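Local coordinates for hypothetical protein (Bacteroides caccae, PDB 4M8R) that is of unknown function but couples an N-terminal immunoglobulin-like domain to a WD40-like beta-propeller domain in the DUF4784 family, at residues G17-N22 / H32-G37; P82-E87 / F178-T183; N268-L273 / L286-N291; F307-A312 / S396-N401. One frame throughout, in Å; residues are numbered along the deposited sequence.

Interaction 1. Residues G17-N22 / H32-G37. With PO4 (phosphate ion), chain F.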
loop_
_atom_site.group_PDB
_atom_site.type_symbol
_atom_site.label_atom_id
_atom_site.label_comp_id
_atom_site.label_asym_id
_atom_site.label_seq_id
_atom_site.Cartn_x
_atom_site.Cartn_y
_atom_site.Cartn_z
ATOM N N GLY A 17 25.799 -5.259 33.927
ATOM C CA GLY A 17 24.355 -5.085 33.958
ATOM C C GLY A 17 23.941 -3.679 33.570
ATOM O O GLY A 17 24.765 -2.872 33.121
ATOM N N VAL A 18 22.658 -3.395 33.760
ATOM C CA VAL A 18 22.103 -2.076 33.525
ATOM C C VAL A 18 21.577 -1.572 34.852
ATOM O O VAL A 18 20.802 -2.254 35.508
ATOM C CB VAL A 18 20.955 -2.136 32.508
ATOM C CG1 VAL A 18 20.468 -0.740 32.163
ATOM C CG2 VAL A 18 21.406 -2.866 31.251
ATOM N N THR A 19 21.999 -0.380 35.252
ATOM C CA THR A 19 21.580 0.180 36.531
ATOM C C THR A 19 20.059 0.229 36.618
ATOM O O THR A 19 19.485 -0.153 37.630
ATOM C CB THR A 19 22.160 1.591 36.745
ATOM O OG1 THR A 19 23.590 1.521 36.714
ATOM C CG2 THR A 19 21.714 2.179 38.079
ATOM N N GLU A 20 19.414 0.672 35.546
ATOM C CA GLU A 20 17.963 0.825 35.525
ATOM C C GLU A 20 17.248 -0.441 35.030
ATOM O O GLU A 20 16.135 -0.361 34.511
ATOM C CB GLU A 20 17.574 2.027 34.647
ATOM C CG GLU A 20 18.131 3.368 35.116
ATOM C CD GLU A 20 19.590 3.602 34.738
ATOM O OE1 GLU A 20 20.193 2.755 34.050
ATOM O OE2 GLU A 20 20.137 4.645 35.140
ATOM N N ALA A 21 17.875 -1.605 35.201
ATOM C CA ALA A 21 17.323 -2.861 34.691
ATOM C C ALA A 21 15.906 -3.114 35.200
ATOM O O ALA A 21 15.616 -2.916 36.376
ATOM C CB ALA A 21 18.223 -4.024 35.066
ATOM N N ASN A 22 15.029 -3.514 34.284
ATOM C CA ASN A 22 13.638 -3.851 34.593
ATOM C C ASN A 22 12.787 -2.695 35.126
ATOM O O ASN A 22 11.720 -2.919 35.683
ATOM C CB ASN A 22 13.589 -5.036 35.557
ATOM C CG ASN A 22 14.259 -6.264 34.987
ATOM O OD1 ASN A 22 14.055 -6.617 33.819
ATOM N ND2 ASN A 22 15.069 -6.925 35.800
ATOM N N HIS A 32 22.451 3.781 32.522
ATOM C CA HIS A 32 23.827 3.466 32.888
ATOM C C HIS A 32 24.116 1.988 32.789
ATOM O O HIS A 32 23.322 1.156 33.228
ATOM C CB HIS A 32 24.107 3.923 34.307
ATOM C CG HIS A 32 23.867 5.381 34.511
ATOM N ND1 HIS A 32 22.627 5.890 34.828
ATOM C CD2 HIS A 32 24.695 6.444 34.411
ATOM C CE1 HIS A 32 22.705 7.203 34.935
ATOM N NE2 HIS A 32 23.951 7.565 34.687
ATOM N N ILE A 33 25.271 1.680 32.214
ATOM C CA ILE A 33 25.740 0.321 32.057
ATOM C C ILE A 33 27.014 0.168 32.862
ATOM O O ILE A 33 27.859 1.057 32.844
ATOM C CB ILE A 33 26.042 0.029 30.582
ATOM C CG1 ILE A 33 24.739 -0.080 29.801
ATOM C CG2 ILE A 33 26.850 -1.253 30.437
ATOM C CD1 ILE A 33 24.939 0.030 28.303
ATOM N N TYR A 34 27.151 -0.959 33.551
ATOM C CA TYR A 34 28.330 -1.224 34.368
ATOM C C TYR A 34 28.916 -2.594 34.059
ATOM O O TYR A 34 28.263 -3.430 33.442
ATOM C CB TYR A 34 27.992 -1.113 35.858
ATOM C CG TYR A 34 26.938 -2.078 36.339
ATOM C CD1 TYR A 34 27.280 -3.343 36.793
ATOM C CD2 TYR A 34 25.596 -1.716 36.350
ATOM C CE1 TYR A 34 26.311 -4.228 37.246
ATOM C CE2 TYR A 34 24.620 -2.589 36.798
ATOM C CZ TYR A 34 24.982 -3.846 37.249
ATOM O OH TYR A 34 24.013 -4.711 37.694
ATOM N N GLY A 35 30.151 -2.807 34.501
ATOM C CA GLY A 35 30.854 -4.071 34.305
ATOM C C GLY A 35 32.358 -3.887 34.223
ATOM O O GLY A 35 32.847 -2.764 34.204
ATOM N N ASP A 36 33.089 -4.997 34.191
ATOM C CA ASP A 36 34.546 -4.977 34.066
ATOM C C ASP A 36 34.944 -5.525 32.703
ATOM O O ASP A 36 34.439 -6.564 32.285
ATOM C CB ASP A 36 35.187 -5.823 35.171
ATOM C CG ASP A 36 34.813 -5.349 36.570
ATOM O OD1 ASP A 36 34.671 -4.122 36.776
ATOM O OD2 ASP A 36 34.667 -6.206 37.471
ATOM N N GLY A 37 35.827 -4.815 32.007
ATOM C CA GLY A 37 36.380 -5.290 30.737
ATOM C C GLY A 37 35.894 -4.585 29.480
ATOM O O GLY A 37 36.080 -5.095 28.378
HETATM P P PO4 F . 25.733 10.619 33.998
HETATM O O1 PO4 F . 26.400 10.159 35.276
HETATM O O2 PO4 F . 24.293 10.156 33.976
HETATM O O3 PO4 F . 25.735 12.129 33.924
HETATM O O4 PO4 F . 26.486 10.040 32.819
#

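Interaction 2. Residues P82-E87 / F178-T183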
loop_
_atom_site.group_PDB
_atom_site.type_symbol
_atom_site.label_atom_id
_atom_site.label_comp_id
_atom_site.label_asym_id
_atom_site.label_seq_id
_atom_site.Cartn_x
_atom_site.Cartn_y
_atom_site.Cartn_z
ATOM N N PRO A 82 16.299 6.598 23.107
ATOM C CA PRO A 82 15.796 7.334 21.950
ATOM C C PRO A 82 14.308 7.688 21.973
ATOM O O PRO A 82 13.505 7.027 22.640
ATOM C CB PRO A 82 16.056 6.367 20.799
ATOM C CG PRO A 82 15.940 5.021 21.417
ATOM C CD PRO A 82 16.501 5.168 22.799
ATOM N N TYR A 83 13.974 8.734 21.222
ATOM C CA TYR A 83 12.595 9.096 20.914
ATOM C C TYR A 83 12.124 8.333 19.681
ATOM O O TYR A 83 12.891 7.585 19.082
ATOM C CB TYR A 83 12.492 10.605 20.649
ATOM C CG TYR A 83 12.690 11.466 21.875
ATOM C CD1 TYR A 83 13.962 11.844 22.288
ATOM C CD2 TYR A 83 11.598 11.907 22.618
ATOM C CE1 TYR A 83 14.144 12.630 23.416
ATOM C CE2 TYR A 83 11.768 12.695 23.737
ATOM C CZ TYR A 83 13.043 13.057 24.133
ATOM O OH TYR A 83 13.201 13.840 25.258
ATOM N N ARG A 84 10.853 8.521 19.332
ATOM C CA ARG A 84 10.254 8.065 18.067
ATOM C C ARG A 84 9.916 6.575 17.988
ATOM O O ARG A 84 9.548 6.088 16.922
ATOM C CB ARG A 84 11.093 8.490 16.848
ATOM C CG ARG A 84 11.338 9.989 16.779
ATOM C CD ARG A 84 12.019 10.414 15.492
ATOM N NE ARG A 84 11.978 11.869 15.347
ATOM C CZ ARG A 84 12.792 12.727 15.959
ATOM N NH1 ARG A 84 13.755 12.305 16.772
ATOM N NH2 ARG A 84 12.637 14.032 15.759
ATOM N N LYS A 85 10.006 5.853 19.098
ATOM C CA LYS A 85 9.465 4.500 19.145
ATOM C C LYS A 85 8.232 4.493 20.036
ATOM O O LYS A 85 8.081 5.357 20.892
ATOM C CB LYS A 85 10.491 3.504 19.681
ATOM C CG LYS A 85 11.909 3.691 19.170
ATOM C CD LYS A 85 12.015 3.551 17.664
ATOM C CE LYS A 85 13.450 3.794 17.208
ATOM N NZ LYS A 85 13.992 5.108 17.662
ATOM N N PRO A 86 7.337 3.522 19.831
ATOM C CA PRO A 86 6.249 3.318 20.795
ATOM C C PRO A 86 6.764 2.756 22.110
ATOM O O PRO A 86 7.953 2.422 22.220
ATOM C CB PRO A 86 5.333 2.301 20.108
ATOM C CG PRO A 86 6.172 1.665 19.061
ATOM C CD PRO A 86 7.188 2.679 18.634
ATOM N N GLU A 87 5.878 2.666 23.102
ATOM C CA GLU A 87 6.233 2.036 24.366
ATOM C C GLU A 87 6.750 0.637 24.083
ATOM O O GLU A 87 6.056 -0.162 23.470
ATOM C CB GLU A 87 5.041 1.972 25.310
ATOM C CG GLU A 87 5.316 1.182 26.582
ATOM C CD GLU A 87 4.176 1.260 27.568
ATOM O OE1 GLU A 87 3.732 2.386 27.872
ATOM O OE2 GLU A 87 3.737 0.198 28.057
ATOM N N PHE A 178 19.691 19.515 10.460
ATOM C CA PHE A 178 18.380 19.169 10.983
ATOM C C PHE A 178 18.326 19.534 12.461
ATOM O O PHE A 178 19.166 19.087 13.242
ATOM C CB PHE A 178 18.131 17.670 10.812
ATOM C CG PHE A 178 16.865 17.175 11.467
ATOM C CD1 PHE A 178 15.625 17.438 10.902
ATOM C CD2 PHE A 178 16.918 16.424 12.630
ATOM C CE1 PHE A 178 14.464 16.981 11.495
ATOM C CE2 PHE A 178 15.758 15.958 13.227
ATOM C CZ PHE A 178 14.529 16.235 12.663
ATOM N N LEU A 179 17.360 20.375 12.831
ATOM C CA LEU A 179 17.092 20.674 14.233
ATOM C C LEU A 179 15.997 19.744 14.730
ATOM O O LEU A 179 14.880 19.808 14.242
ATOM C CB LEU A 179 16.643 22.127 14.409
ATOM C CG LEU A 179 16.109 22.461 15.805
ATOM C CD1 LEU A 179 17.204 22.296 16.850
ATOM C CD2 LEU A 179 15.537 23.867 15.833
ATOM N N ASP A 180 16.325 18.903 15.706
ATOM C CA ASP A 180 15.399 17.904 16.241
ATOM C C ASP A 180 14.561 18.526 17.352
ATOM O O ASP A 180 15.106 18.962 18.360
ATOM C CB ASP A 180 16.193 16.704 16.778
ATOM C CG ASP A 180 15.306 15.550 17.244
ATOM O OD1 ASP A 180 14.164 15.788 17.692
ATOM O OD2 ASP A 180 15.763 14.387 17.167
ATOM N N PHE A 181 13.244 18.571 17.170
ATOM C CA PHE A 181 12.357 19.166 18.179
ATOM C C PHE A 181 12.358 18.415 19.513
ATOM O O PHE A 181 12.184 19.032 20.556
ATOM C CB PHE A 181 10.904 19.264 17.681
ATOM C CG PHE A 181 10.654 20.357 16.663
ATOM C CD1 PHE A 181 11.344 21.562 16.694
ATOM C CD2 PHE A 181 9.669 20.187 15.701
ATOM C CE1 PHE A 181 11.081 22.550 15.759
ATOM C CE2 PHE A 181 9.398 21.176 14.772
ATOM C CZ PHE A 181 10.104 22.359 14.802
ATOM N N CYS A 182 12.546 17.097 19.480
ATOM C CA CYS A 182 12.581 16.287 20.705
ATOM C C CYS A 182 13.697 16.699 21.666
ATOM O O CYS A 182 13.483 16.762 22.867
ATOM C CB CYS A 182 12.762 14.804 20.378
ATOM S SG CYS A 182 11.446 14.058 19.397
ATOM N N THR A 183 14.886 16.961 21.125
ATOM C CA THR A 183 16.079 17.228 21.934
ATOM C C THR A 183 16.613 18.647 21.827
ATOM O O THR A 183 17.386 19.074 22.674
ATOM C CB THR A 183 17.229 16.293 21.526
ATOM O OG1 THR A 183 17.494 16.441 20.123
ATOM C CG2 THR A 183 16.864 14.843 21.826
#

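Interaction 3. Residues N268-L273 / L286-N291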
loop_
_atom_site.group_PDB
_atom_site.type_symbol
_atom_site.label_atom_id
_atom_site.label_comp_id
_atom_site.label_asym_id
_atom_site.label_seq_id
_atom_site.Cartn_x
_atom_site.Cartn_y
_atom_site.Cartn_z
ATOM N N ASN A 268 9.893 15.935 -11.154
ATOM C CA ASN A 268 11.156 16.099 -10.427
ATOM C C ASN A 268 12.402 16.177 -11.309
ATOM O O ASN A 268 13.472 15.738 -10.909
ATOM C CB ASN A 268 11.308 14.995 -9.363
ATOM C CG ASN A 268 10.214 15.039 -8.310
ATOM O OD1 ASN A 268 9.434 15.989 -8.239
ATOM N ND2 ASN A 268 10.159 14.010 -7.475
ATOM N N GLU A 269 12.256 16.751 -12.499
ATOM C CA GLU A 269 13.380 16.922 -13.418
ATOM C C GLU A 269 13.875 18.364 -13.458
ATOM O O GLU A 269 15.076 18.605 -13.591
ATOM C CB GLU A 269 12.990 16.457 -14.820
ATOM C CG GLU A 269 12.740 14.957 -14.901
ATOM C CD GLU A 269 12.238 14.493 -16.257
ATOM O OE1 GLU A 269 12.486 15.183 -17.270
ATOM O OE2 GLU A 269 11.596 13.427 -16.313
ATOM N N ILE A 270 12.947 19.312 -13.343
ATOM C CA ILE A 270 13.270 20.736 -13.344
ATOM C C ILE A 270 13.070 21.320 -11.946
ATOM O O ILE A 270 12.079 21.014 -11.275
ATOM C CB ILE A 270 12.381 21.513 -14.342
ATOM C CG1 ILE A 270 12.378 20.840 -15.727
ATOM C CG2 ILE A 270 12.838 22.964 -14.458
ATOM C CD1 ILE A 270 13.717 20.835 -16.437
ATOM N N ILE A 271 14.012 22.165 -11.521
ATOM C CA ILE A 271 13.965 22.806 -10.211
ATOM C C ILE A 271 13.915 24.319 -10.364
ATOM O O ILE A 271 14.691 24.893 -11.118
ATOM C CB ILE A 271 15.191 22.424 -9.352
ATOM C CG1 ILE A 271 15.128 20.934 -8.974
ATOM C CG2 ILE A 271 15.254 23.285 -8.093
ATOM C CD1 ILE A 271 16.425 20.352 -8.442
ATOM N N LEU A 272 13.016 24.958 -9.624
ATOM C CA LEU A 272 12.876 26.413 -9.645
ATOM C C LEU A 272 13.683 27.039 -8.515
ATOM O O LEU A 272 13.524 26.670 -7.356
ATOM C CB LEU A 272 11.407 26.823 -9.493
ATOM C CG LEU A 272 10.456 26.585 -10.669
ATOM C CD1 LEU A 272 10.312 25.102 -10.981
ATOM C CD2 LEU A 272 9.099 27.196 -10.354
ATOM N N LEU A 273 14.541 27.990 -8.861
ATOM C CA LEU A 273 15.302 28.747 -7.878
ATOM C C LEU A 273 15.115 30.237 -8.124
ATOM O O LEU A 273 14.645 30.655 -9.184
ATOM C CB LEU A 273 16.790 28.418 -7.985
ATOM C CG LEU A 273 17.189 26.945 -7.962
ATOM C CD1 LEU A 273 18.622 26.770 -8.451
ATOM C CD2 LEU A 273 17.022 26.382 -6.564
ATOM N N LEU A 286 16.291 28.487 -13.364
ATOM C CA LEU A 286 15.910 27.079 -13.446
ATOM C C LEU A 286 17.139 26.180 -13.429
ATOM O O LEU A 286 18.220 26.573 -13.885
ATOM C CB LEU A 286 15.093 26.817 -14.709
ATOM C CG LEU A 286 13.785 27.600 -14.833
ATOM C CD1 LEU A 286 13.085 27.256 -16.139
ATOM C CD2 LEU A 286 12.873 27.327 -13.646
ATOM N N TYR A 287 16.969 24.975 -12.890
ATOM C CA TYR A 287 18.049 23.997 -12.829
ATOM C C TYR A 287 17.547 22.633 -13.284
ATOM O O TYR A 287 16.547 22.127 -12.782
ATOM C CB TYR A 287 18.628 23.923 -11.416
ATOM C CG TYR A 287 19.590 22.774 -11.188
ATOM C CD1 TYR A 287 20.898 22.828 -11.657
ATOM C CD2 TYR A 287 19.193 21.638 -10.494
ATOM C CE1 TYR A 287 21.779 21.780 -11.443
ATOM C CE2 TYR A 287 20.067 20.585 -10.279
ATOM C CZ TYR A 287 21.358 20.661 -10.751
ATOM O OH TYR A 287 22.226 19.617 -10.533
ATOM N N ASN A 288 18.254 22.059 -14.250
ATOM C CA ASN A 288 17.987 20.722 -14.758
ATOM C C ASN A 288 19.215 19.878 -14.447
ATOM O O ASN A 288 20.308 20.194 -14.922
ATOM C CB ASN A 288 17.744 20.785 -16.272
ATOM C CG ASN A 288 17.303 19.454 -16.860
ATOM O OD1 ASN A 288 17.581 18.386 -16.316
ATOM N ND2 ASN A 288 16.624 19.516 -17.996
ATOM N N TYR A 289 19.048 18.812 -13.662
ATOM C CA TYR A 289 20.200 18.007 -13.229
ATOM C C TYR A 289 20.917 17.291 -14.379
ATOM O O TYR A 289 22.036 16.804 -14.192
ATOM C CB TYR A 289 19.845 17.021 -12.097
ATOM C CG TYR A 289 18.788 15.970 -12.400
ATOM C CD1 TYR A 289 19.017 14.952 -13.327
ATOM C CD2 TYR A 289 17.570 15.971 -11.724
ATOM C CE1 TYR A 289 18.058 13.986 -13.590
ATOM C CE2 TYR A 289 16.608 15.008 -11.980
ATOM C CZ TYR A 289 16.855 14.020 -12.914
ATOM O OH TYR A 289 15.897 13.067 -13.163
ATOM N N ARG A 290 20.271 17.224 -15.548
ATOM C CA ARG A 290 20.889 16.659 -16.747
ATOM C C ARG A 290 21.559 17.706 -17.632
ATOM O O ARG A 290 22.493 17.382 -18.353
ATOM C CB ARG A 290 19.857 15.910 -17.584
ATOM C CG ARG A 290 19.162 14.762 -16.868
ATOM C CD ARG A 290 18.633 13.709 -17.841
ATOM N NE ARG A 290 18.544 14.199 -19.217
ATOM C CZ ARG A 290 19.466 14.017 -20.169
ATOM N NH1 ARG A 290 20.587 13.334 -19.930
ATOM N NH2 ARG A 290 19.262 14.532 -21.375
ATOM N N ASN A 291 21.077 18.955 -17.585
ATOM C CA ASN A 291 21.561 20.029 -18.489
ATOM C C ASN A 291 22.208 21.254 -17.835
ATOM O O ASN A 291 22.932 21.992 -18.499
ATOM C CB ASN A 291 20.414 20.526 -19.370
ATOM C CG ASN A 291 19.855 19.443 -20.271
ATOM O OD1 ASN A 291 20.543 18.480 -20.615
ATOM N ND2 ASN A 291 18.594 19.593 -20.655
#

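Interaction 4. Residues F307-A312 / S396-N401. With EDO (1,2-ethanediol), chain H.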
loop_
_atom_site.group_PDB
_atom_site.type_symbol
_atom_site.label_atom_id
_atom_site.label_comp_id
_atom_site.label_asym_id
_atom_site.label_seq_id
_atom_site.Cartn_x
_atom_site.Cartn_y
_atom_site.Cartn_z
ATOM N N PHE A 307 7.283 28.392 -5.350
ATOM C CA PHE A 307 6.312 27.655 -4.548
ATOM C C PHE A 307 5.759 26.458 -5.301
ATOM O O PHE A 307 5.963 26.319 -6.504
ATOM C CB PHE A 307 5.158 28.571 -4.134
ATOM C CG PHE A 307 4.341 29.076 -5.292
ATOM C CD1 PHE A 307 3.323 28.302 -5.828
ATOM C CD2 PHE A 307 4.592 30.319 -5.845
ATOM C CE1 PHE A 307 2.572 28.762 -6.897
ATOM C CE2 PHE A 307 3.841 30.785 -6.909
ATOM C CZ PHE A 307 2.834 30.007 -7.440
ATOM N N TYR A 308 5.065 25.595 -4.569
ATOM C CA TYR A 308 4.293 24.526 -5.180
ATOM C C TYR A 308 2.987 24.307 -4.441
ATOM O O TYR A 308 2.892 24.585 -3.251
ATOM C CB TYR A 308 5.096 23.223 -5.215
ATOM C CG TYR A 308 5.236 22.514 -3.889
ATOM C CD1 TYR A 308 6.244 22.857 -2.990
ATOM C CD2 TYR A 308 4.376 21.474 -3.546
ATOM C CE1 TYR A 308 6.386 22.195 -1.781
ATOM C CE2 TYR A 308 4.506 20.806 -2.343
ATOM C CZ TYR A 308 5.508 21.173 -1.460
ATOM O OH TYR A 308 5.626 20.511 -0.264
ATOM N N PHE A 309 1.986 23.821 -5.167
ATOM C CA PHE A 309 0.764 23.282 -4.573
ATOM C C PHE A 309 0.813 21.764 -4.693
ATOM O O PHE A 309 0.998 21.250 -5.787
ATOM C CB PHE A 309 -0.471 23.754 -5.339
ATOM C CG PHE A 309 -0.811 25.201 -5.147
ATOM C CD1 PHE A 309 -0.228 26.173 -5.941
ATOM C CD2 PHE A 309 -1.753 25.585 -4.201
ATOM C CE1 PHE A 309 -0.561 27.509 -5.778
ATOM C CE2 PHE A 309 -2.087 26.918 -4.032
ATOM C CZ PHE A 309 -1.491 27.884 -4.824
ATOM N N GLY A 310 0.654 21.055 -3.581
ATOM C CA GLY A 310 0.485 19.604 -3.614
ATOM C C GLY A 310 -0.979 19.285 -3.855
ATOM O O GLY A 310 -1.822 19.590 -3.014
HETATM N N MSE A 311 -1.285 18.687 -5.006
HETATM C CA MSE A 311 -2.679 18.453 -5.422
HETATM C C MSE A 311 -3.226 17.123 -4.957
HETATM O O MSE A 311 -4.392 16.815 -5.195
HETATM C CB MSE A 311 -2.771 18.545 -6.941
HETATM C CG MSE A 311 -2.219 19.867 -7.468
HETATM SE SE MSE A 311 -3.168 21.408 -6.701
HETATM C CE MSE A 311 -4.969 21.080 -7.431
ATOM N N ALA A 312 -2.384 16.323 -4.304
ATOM C CA ALA A 312 -2.822 15.122 -3.594
ATOM C C ALA A 312 -1.891 14.888 -2.415
ATOM O O ALA A 312 -0.822 15.496 -2.336
ATOM C CB ALA A 312 -2.804 13.917 -4.514
ATOM N N SER A 396 -1.999 33.958 5.688
ATOM C CA SER A 396 -3.185 33.604 4.911
ATOM C C SER A 396 -2.980 32.399 3.997
ATOM O O SER A 396 -1.908 32.217 3.420
ATOM C CB SER A 396 -3.630 34.807 4.080
ATOM O OG SER A 396 -5.012 34.729 3.785
ATOM N N ASP A 397 -4.024 31.580 3.882
ATOM C CA ASP A 397 -4.027 30.415 2.994
ATOM C C ASP A 397 -4.719 30.756 1.680
ATOM O O ASP A 397 -5.764 31.403 1.682
ATOM C CB ASP A 397 -4.781 29.235 3.634
ATOM C CG ASP A 397 -3.913 28.392 4.554
ATOM O OD1 ASP A 397 -2.697 28.661 4.698
ATOM O OD2 ASP A 397 -4.464 27.441 5.138
ATOM N N PHE A 398 -4.140 30.316 0.568
ATOM C CA PHE A 398 -4.820 30.366 -0.722
ATOM C C PHE A 398 -5.209 28.953 -1.140
ATOM O O PHE A 398 -4.360 28.064 -1.178
ATOM C CB PHE A 398 -3.923 30.977 -1.791
ATOM C CG PHE A 398 -4.625 31.206 -3.098
ATOM C CD1 PHE A 398 -5.498 32.275 -3.250
ATOM C CD2 PHE A 398 -4.424 30.350 -4.171
ATOM C CE1 PHE A 398 -6.149 32.492 -4.453
ATOM C CE2 PHE A 398 -5.072 30.560 -5.376
ATOM C CZ PHE A 398 -5.933 31.634 -5.519
ATOM N N ASP A 399 -6.487 28.756 -1.452
ATOM C CA ASP A 399 -6.994 27.453 -1.874
ATOM C C ASP A 399 -7.151 27.449 -3.392
ATOM O O ASP A 399 -7.961 28.197 -3.943
ATOM C CB ASP A 399 -8.331 27.151 -1.186
ATOM C CG ASP A 399 -8.933 25.831 -1.631
ATOM O OD1 ASP A 399 -8.344 24.775 -1.334
ATOM O OD2 ASP A 399 -9.997 25.843 -2.281
ATOM N N TRP A 400 -6.372 26.605 -4.060
ATOM C CA TRP A 400 -6.375 26.541 -5.517
ATOM C C TRP A 400 -7.767 26.315 -6.114
ATOM O O TRP A 400 -8.109 26.908 -7.138
ATOM C CB TRP A 400 -5.438 25.434 -6.012
ATOM C CG TRP A 400 -5.471 25.323 -7.488
ATOM C CD1 TRP A 400 -6.219 24.459 -8.231
ATOM C CD2 TRP A 400 -4.770 26.151 -8.416
ATOM N NE1 TRP A 400 -6.009 24.681 -9.569
ATOM C CE2 TRP A 400 -5.123 25.716 -9.711
ATOM C CE3 TRP A 400 -3.867 27.210 -8.279
ATOM C CZ2 TRP A 400 -4.606 26.304 -10.862
ATOM C CZ3 TRP A 400 -3.352 27.794 -9.425
ATOM C CH2 TRP A 400 -3.726 27.340 -10.700
ATOM N N ASN A 401 -8.561 25.458 -5.478
ATOM C CA ASN A 401 -9.842 25.035 -6.048
ATOM C C ASN A 401 -10.938 26.096 -5.937
ATOM O O ASN A 401 -11.793 26.188 -6.814
ATOM C CB ASN A 401 -10.304 23.711 -5.427
ATOM C CG ASN A 401 -9.353 22.559 -5.738
ATOM O OD1 ASN A 401 -9.611 21.757 -6.635
ATOM N ND2 ASN A 401 -8.245 22.479 -5.003
HETATM C C1 EDO H . 7.748 27.062 -1.145
HETATM O O1 EDO H . 8.682 27.075 -0.062
HETATM C C2 EDO H . 6.604 26.127 -0.781
HETATM O O2 EDO H . 5.571 26.150 -1.776
#

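Interaction 1. Residues G17-N22 / H32-G37
Backbone bonds join G17 to Y34 in both directions, G17 N to Y34 O and Y34 N to G17 O, each 3.1 Å, making an antiparallel hydrogen-bonded pair. V18 and I33 follow as the non-hydrogen-bonded pair, and T19 N extends the pairing to H32 O at 2.9 Å. Here strand 16-18 lies outermost in the Ig-like domain's sheet.

Among side chains, E20 grips H32 at two points. OE1 takes the backbone N of H32, while E20 OE2 offers its syn lone pair to H32 ND1 at 2.8 Å, with that oxygen in the imidazole plane and the bond nearly straight at 170°. A bend in the glutamate chain, chi2 79°, turns the carboxylate back from the type I turn V18-A21 to meet the strand.

Aromatic packing comes from Y34, whose ring lies over G17, with G17 CA 3.9 Å from its centroid in a CH-pi contact; a CB on G17 would collide with Y34 OH.

H32 NE2 donates to O2 of a phosphate at 2.7 Å, an ion probably from the crystallisation liquor that S78 also binds. With ND1 and NE2 both donating to oxygens of anions, the doubly protonated imidazole would be favoured in this crystal.

Interaction 2. Residues P82-E87 / F178-T183
D180 OD1 is gripped by two donors arriving from opposite faces of the carboxylate plane: R84 NH2 at 3.0 Å and, closing an Asx turn, the backbone N of C182 at 2.7 Å. That turn ends strand 173-180 of the WD40-like domain, and R84 reaches it from a loop of the Ig-like domain, making this a salt bridge between domains.

R84 meets the aspartate end-on. While NH2 holds OD1, R84 NH1 donates to D180 OD2 at 2.9 Å, on the syn side. The two flat groups are not coplanar, standing 61° apart, and NH2 meets OD1 from well above the carboxylate plane. The arginine chain runs extended from CG to NE, which carries its charge across to the other domain. There NH2 has a second acceptor in T161 O, so the guanidinium is fixed by more than the carboxylate alone.

C182 wedges between the two side chains of the loop. Its SG lies over one face of the guanidinium, 3.8 Å from R84 NH2, and makes an oblique sulfur-aromatic contact with Y83. T183 CG2 adds an apolar touch at Y83 CE1. C182 CB sits over the centre of the Y83 ring, 3.7 Å from its centroid and only 11° off the normal.

Interaction 3. Residues N268-L273 / L286-N291
I271 and Y287 form the hydrogen-bonded pair of this antiparallel hairpin: I271 N donates to Y287 O at 2.8 Å and Y287 N to I271 O at 2.9 Å, both donors lying in the carbonyl planes. L272 and L286 are the neighbouring non-hydrogen-bonded pair in the propeller-like domain.

Apolar contacts occupy both faces of the hairpin. On one, I271 CD1 comes to the edge of the Y287 ring, 3.7 Å from CD2, the two side chains running alongside each other; L219 covers both. On the other, L286 CD2 lies 3.9 Å from L272 CG. Separately, the CD1 methyl of I270 is in van der Waals contact with the amide of N288, 3.6 Å from ND2.

Polar side-chain bonding belongs to the end of strand 282-288. N288 CG stands anti to the backbone N, chi1 -174°, and N288 OD1 accepts from R290 N at 3.0 Å, an Asx turn with the donor 40° out of the amide plane. A valine in place of N288 would probably leave R290 N without this acceptor and the turn less firmly set.

The chemistry thus divides: paired peptides and hydrocarbon hold the strands, whereas a side-chain amide shapes the turn that follows.

Interaction 4. Residues F307-A312 / S396-N401
F309 meets W400 edge-to-face: the indole turns its edge, with CE3 foremost, toward one face of the phenyl ring, the centroid of its six-membered ring 5.5 Å from that of F309 and the planes at 60°. At its own rim, F309 brings CZ within 3.9 Å of CD2 of F398, while F398 O lies near the ring plane, 3.8 Å from F309 CE2. M311, a selenomethionine, adds a Met-aromatic contact: bends at chi2 (-58°) and chi3 (-64°) bring its CE 3.7 Å from W400 CD1, with SE obliquely placed against the indole.

With alanine at F309, the W400 edge would probably face a gap and F398 CD2 would lose its contact with CZ.

Further out, F361 meets both W400 and F398, I382 packs on F309 and F398, and K403 makes a cation-pi contact with the indole. Strands 303-310 and 394-399 belong to separate four-stranded sheets of the WD40-like domain, so aromatic and selenium-aromatic contacts, rather than hydrogen bonds, join these two segments.

Overall arrangement
The four contacts follow one another along the chain and step across the molecule. Interaction 1 lies at the far end of the Ig-like domain, its centre about 36 Å from the centre of the chain. Interaction 2, about 24 Å from it between centres, ties that domain to the WD40-like one. Interactions 3 and 4 both lie within the latter, about 21 Å apart by centres and about 5 Å at their nearest atoms, without touching; each has its centre about 53 Å from that of interaction 1. No active site is known. The bound phosphate at interaction 1 and the ethanediol on Y308 N at interaction 4 probably come from the crystallisation liquor, so neither establishes a ligand site.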